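Local coordinates for protein isoprenyl transferase (Campylobacter jejuni, PDB 3UGS) that probably condenses isopentenyl diphosphate with allylic diphosphates to build undecaprenyl diphosphate, working as a magnesium-dependent homodimer, at residues G135-I140 against L181-L186. Sequence-based numbering, arbitrary orientation.
Sequences GARDEI and LSNFLL. With FFT ((2Z,6Z)-3,7,11-trimethyldodeca-2,6,10-trien-1-yl dihydrogen phosphate), chain C.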
ATOM      1  N   GLY A 135     -12.787   2.581   1.737  1.00 20.78           N
ATOM      2  CA  GLY A 135     -11.802   1.658   1.206  1.00 21.46           C
ATOM      3  C   GLY A 135     -10.978   2.337   0.140  1.00 21.42           C
ATOM      4  O   GLY A 135     -11.498   3.188  -0.597  1.00 23.44           O
ATOM      5  N   ALA A 136      -9.706   1.950   0.053  1.00 19.83           N
ATOM      6  CA  ALA A 136      -8.737   2.624  -0.863  1.00 19.63           C
ATOM      7  C   ALA A 136      -9.105   2.332  -2.287  1.00 18.77           C
ATOM      8  O   ALA A 136      -9.070   3.184  -3.151  1.00 18.50           O
ATOM      9  CB  ALA A 136      -7.299   2.195  -0.603  1.00 19.13           C
ATOM     10  N   ARG A 137      -9.459   1.086  -2.514  1.00 18.92           N
ATOM     11  CA  ARG A 137      -9.795   0.641  -3.868  1.00 19.84           C
ATOM     12  C   ARG A 137     -11.026   1.415  -4.367  1.00 20.21           C
ATOM     13  O   ARG A 137     -11.078   1.894  -5.475  1.00 21.37           O
ATOM     14  CB  ARG A 137     -10.035  -0.869  -3.941  1.00 20.13           C
ATOM     15  CG  ARG A 137      -8.761  -1.700  -3.991  1.00 19.56           C
ATOM     16  CD  ARG A 137      -9.085  -3.189  -3.922  1.00 19.56           C
ATOM     17  NE  ARG A 137      -7.891  -4.061  -3.919  1.00 19.93           N
ATOM     18  CZ  ARG A 137      -7.915  -5.358  -4.230  1.00 17.99           C
ATOM     19  NH1 ARG A 137      -9.046  -5.921  -4.566  1.00 17.75           N
ATOM     20  NH2 ARG A 137      -6.814  -6.094  -4.185  1.00 18.65           N
ATOM     21  N   ASP A 138     -11.989   1.529  -3.487  1.00 20.69           N
ATOM     22  CA  ASP A 138     -13.248   2.261  -3.740  1.00 20.66           C
ATOM     23  C   ASP A 138     -12.947   3.731  -3.936  1.00 20.82           C
ATOM     24  O   ASP A 138     -13.452   4.359  -4.822  1.00 21.96           O
ATOM     25  CB  ASP A 138     -14.251   2.029  -2.575  1.00 23.00           C
ATOM     26  CG  ASP A 138     -15.505   2.938  -2.640  1.00 24.94           C
ATOM     27  OD1 ASP A 138     -16.413   2.642  -3.412  1.00 26.20           O
ATOM     28  OD2 ASP A 138     -15.619   3.928  -1.872  1.00 26.24           O
ATOM     29  N   GLU A 139     -12.107   4.294  -3.080  1.00 22.16           N
ATOM     30  CA  GLU A 139     -11.719   5.721  -3.213  1.00 21.27           C
ATOM     31  C   GLU A 139     -11.107   5.944  -4.606  1.00 21.04           C
ATOM     32  O   GLU A 139     -11.439   6.864  -5.370  1.00 21.03           O
ATOM     33  CB  GLU A 139     -10.736   6.132  -2.145  1.00 22.22           C
ATOM     34  CG  GLU A 139     -10.516   7.655  -2.080  1.00 22.87           C
ATOM     35  CD  GLU A 139      -9.228   8.063  -1.335  1.00 24.81           C
ATOM     36  OE1 GLU A 139      -8.361   7.173  -0.992  1.00 24.40           O
ATOM     37  OE2 GLU A 139      -9.069   9.301  -1.112  1.00 25.26           O
ATOM     38  N   ILE A 140     -10.234   5.027  -4.959  1.00 20.14           N
ATOM     39  CA  ILE A 140      -9.538   5.088  -6.268  1.00 19.50           C
ATOM     40  C   ILE A 140     -10.517   5.062  -7.461  1.00 20.16           C
ATOM     41  O   ILE A 140     -10.388   5.811  -8.434  1.00 19.05           O
ATOM     42  CB  ILE A 140      -8.483   3.995  -6.430  1.00 18.36           C
ATOM     43  CG1 ILE A 140      -7.314   4.246  -5.454  1.00 17.63           C
ATOM     44  CG2 ILE A 140      -7.967   3.946  -7.870  1.00 15.35           C
ATOM     45  CD1 ILE A 140      -6.248   3.171  -5.497  1.00 16.46           C
ATOM     46  N   LEU A 181      -1.938  -3.174   5.502  1.00 25.17           N
ATOM     47  CA  LEU A 181      -2.568  -1.833   5.325  1.00 26.99           C
ATOM     48  C   LEU A 181      -4.071  -1.861   5.318  1.00 24.78           C
ATOM     49  O   LEU A 181      -4.735  -0.869   5.494  1.00 23.67           O
ATOM     50  CB  LEU A 181      -2.078  -1.120   4.067  1.00 30.09           C
ATOM     51  CG  LEU A 181      -0.557  -0.777   4.083  1.00 31.37           C
ATOM     52  CD1 LEU A 181      -0.265   0.238   2.990  1.00 33.11           C
ATOM     53  CD2 LEU A 181      -0.094  -0.240   5.423  1.00 28.79           C
ATOM     54  N   SER A 182      -4.572  -3.048   5.092  1.00 24.56           N
ATOM     55  CA  SER A 182      -6.004  -3.309   5.072  1.00 23.63           C
ATOM     56  C   SER A 182      -6.812  -2.236   4.356  1.00 22.67           C
ATOM     57  O   SER A 182      -7.647  -1.572   4.939  1.00 23.63           O
ATOM     58  CB  SER A 182      -6.525  -3.485   6.484  1.00 23.84           C
ATOM     59  OG  SER A 182      -6.012  -4.683   6.997  1.00 25.53           O
ATOM     60  N   ASN A 183      -6.540  -2.083   3.074  1.00 21.58           N
ATOM     61  CA  ASN A 183      -7.321  -1.175   2.178  1.00 21.04           C
ATOM     62  C   ASN A 183      -7.358   0.278   2.656  1.00 21.19           C
ATOM     63  O   ASN A 183      -8.319   1.017   2.433  1.00 18.77           O
ATOM     64  CB  ASN A 183      -8.753  -1.685   2.004  1.00 21.84           C
ATOM     65  CG  ASN A 183      -9.350  -1.346   0.638  1.00 21.74           C
ATOM     66  OD1 ASN A 183      -8.655  -0.866  -0.249  1.00 21.98           O
ATOM     67  ND2 ASN A 183     -10.645  -1.589   0.472  1.00 21.13           N
ATOM     68  N   PHE A 184      -6.281   0.648   3.341  1.00 21.89           N
ATOM     69  CA  PHE A 184      -6.152   1.983   3.929  1.00 23.09           C
ATOM     70  C   PHE A 184      -5.208   2.870   3.134  1.00 23.17           C
ATOM     71  O   PHE A 184      -3.990   2.701   3.161  1.00 24.38           O
ATOM     72  CB  PHE A 184      -5.739   1.919   5.414  1.00 23.68           C
ATOM     73  CG  PHE A 184      -5.901   3.226   6.158  1.00 23.74           C
ATOM     74  CD1 PHE A 184      -7.026   4.015   6.001  1.00 24.17           C
ATOM     75  CD2 PHE A 184      -4.922   3.656   7.034  1.00 25.81           C
ATOM     76  CE1 PHE A 184      -7.154   5.213   6.689  1.00 24.17           C
ATOM     77  CE2 PHE A 184      -5.039   4.850   7.713  1.00 24.82           C
ATOM     78  CZ  PHE A 184      -6.163   5.628   7.545  1.00 23.82           C
ATOM     79  N   LEU A 185      -5.800   3.830   2.427  1.00 22.50           N
ATOM     80  CA  LEU A 185      -5.010   4.876   1.724  1.00 20.93           C
ATOM     81  C   LEU A 185      -3.849   4.332   0.852  1.00 21.39           C
ATOM     82  O   LEU A 185      -2.714   4.834   0.814  1.00 21.55           O
ATOM     83  CB  LEU A 185      -4.398   5.809   2.744  1.00 20.89           C
ATOM     84  CG  LEU A 185      -5.396   6.543   3.664  1.00 21.61           C
ATOM     85  CD1 LEU A 185      -4.628   7.314   4.733  1.00 20.10           C
ATOM     86  CD2 LEU A 185      -6.340   7.436   2.842  1.00 20.75           C
ATOM     87  N   LEU A 186      -4.152   3.291   0.121  1.00 20.87           N
ATOM     88  CA  LEU A 186      -3.110   2.629  -0.711  1.00 19.52           C
ATOM     89  C   LEU A 186      -2.404   3.582  -1.691  1.00 18.96           C
ATOM     90  O   LEU A 186      -1.180   3.600  -1.856  1.00 19.12           O
ATOM     91  CB  LEU A 186      -3.694   1.434  -1.436  1.00 18.75           C
ATOM     92  CG  LEU A 186      -4.188   0.322  -0.469  1.00 19.50           C
ATOM     93  CD1 LEU A 186      -4.985  -0.783  -1.213  1.00 19.44           C
ATOM     94  CD2 LEU A 186      -3.028  -0.276   0.333  1.00 17.77           C
TER
HETATM   95  O3  FFT C 401      -5.863  -4.985   9.578  1.00 26.79           O
HETATM   96  P   FFT C 401      -6.928  -5.107  10.635  1.00 28.13           P
HETATM   97  O1  FFT C 401      -6.465  -4.668  11.990  1.00 27.74           O
HETATM   98  O2  FFT C 401      -7.629  -6.450  10.542  1.00 29.08           O
HETATM   99  O   FFT C 401      -8.101  -4.040  10.300  1.00 28.80           O
HETATM  100  C14 FFT C 401      -7.889  -2.623  10.475  1.00 28.73           C
HETATM  101  C13 FFT C 401      -9.037  -1.824   9.901  1.00 28.32           C
HETATM  102  C11 FFT C 401      -9.743  -0.958  10.621  1.00 30.48           C
HETATM  103  C12 FFT C 401     -10.864  -0.209  10.006  1.00 29.77           C
HETATM  104  C10 FFT C 401      -9.380  -0.628  12.043  1.00 35.39           C
HETATM  105  C9  FFT C 401     -10.527  -0.836  12.987  1.00 37.52           C
HETATM  106  C8  FFT C 401     -10.023  -0.800  14.418  1.00 37.69           C
HETATM  107  C6  FFT C 401     -10.387   0.176  15.272  1.00 38.77           C
HETATM  108  C7  FFT C 401      -9.906   0.196  16.704  1.00 34.62           C
HETATM  109  C5  FFT C 401     -11.301   1.269  14.793  1.00 39.02           C
HETATM  110  C4  FFT C 401     -12.107   1.704  15.995  1.00 42.58           C
HETATM  111  C3  FFT C 401     -13.305   2.537  15.607  1.00 42.03           C
HETATM  112  C1  FFT C 401     -13.913   3.294  16.552  1.00 44.90           C
HETATM  113  C2  FFT C 401     -13.396   3.308  17.982  1.00 39.87           C
HETATM  114  C   FFT C 401     -15.111   4.131  16.154  1.00 42.92           C
HETATM  115  O   HOH W   1     -12.775  -0.675  -1.154  1.00 17.08           O
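A136 and L185 bring their CA atoms to 5.1 Å where the first turn of helix 136-149 meets the irregular loop between strands 171-175 and 193-197. This is a helix N-terminus held by a loop in the cis-prenyltransferase fold, with G135 at the N-cap position just beyond strand 126-134. N183, in a left-handed backbone conformation, supplies both acceptors. N183 O accepts from A136 N at 2.9 Å, the donor lying above the carbonyl plane. N183 OD1 is reached by R137 N at 3.1 Å, a fairly straight bond (155° at the hydrogen), and more weakly by A136 N. Two N-H groups of the first helical turn are thus satisfied by a single loop residue, and the amide cannot turn easily: ND2 passes over G135 CA and donates to a water and to E62, assigned to the substrate site. Next to these bonds, A136 CB packs on L186 CG at 3.6 Å. R137 extends past the amide, its guanidinium plane nearly perpendicular to it, and NH2 forms a salt bridge with D168 and a hydrogen bond to the W187 carbonyl O, both of the second subunit, so the dimer interface adjoins this junction. One residue before N183, S182 serves the active site: chi1 of -69° sets OG anti to the carbonyl carbon, in position for S182 OG to donate to phosphate O3 of the bound farnesyl monophosphate at 2.6 Å.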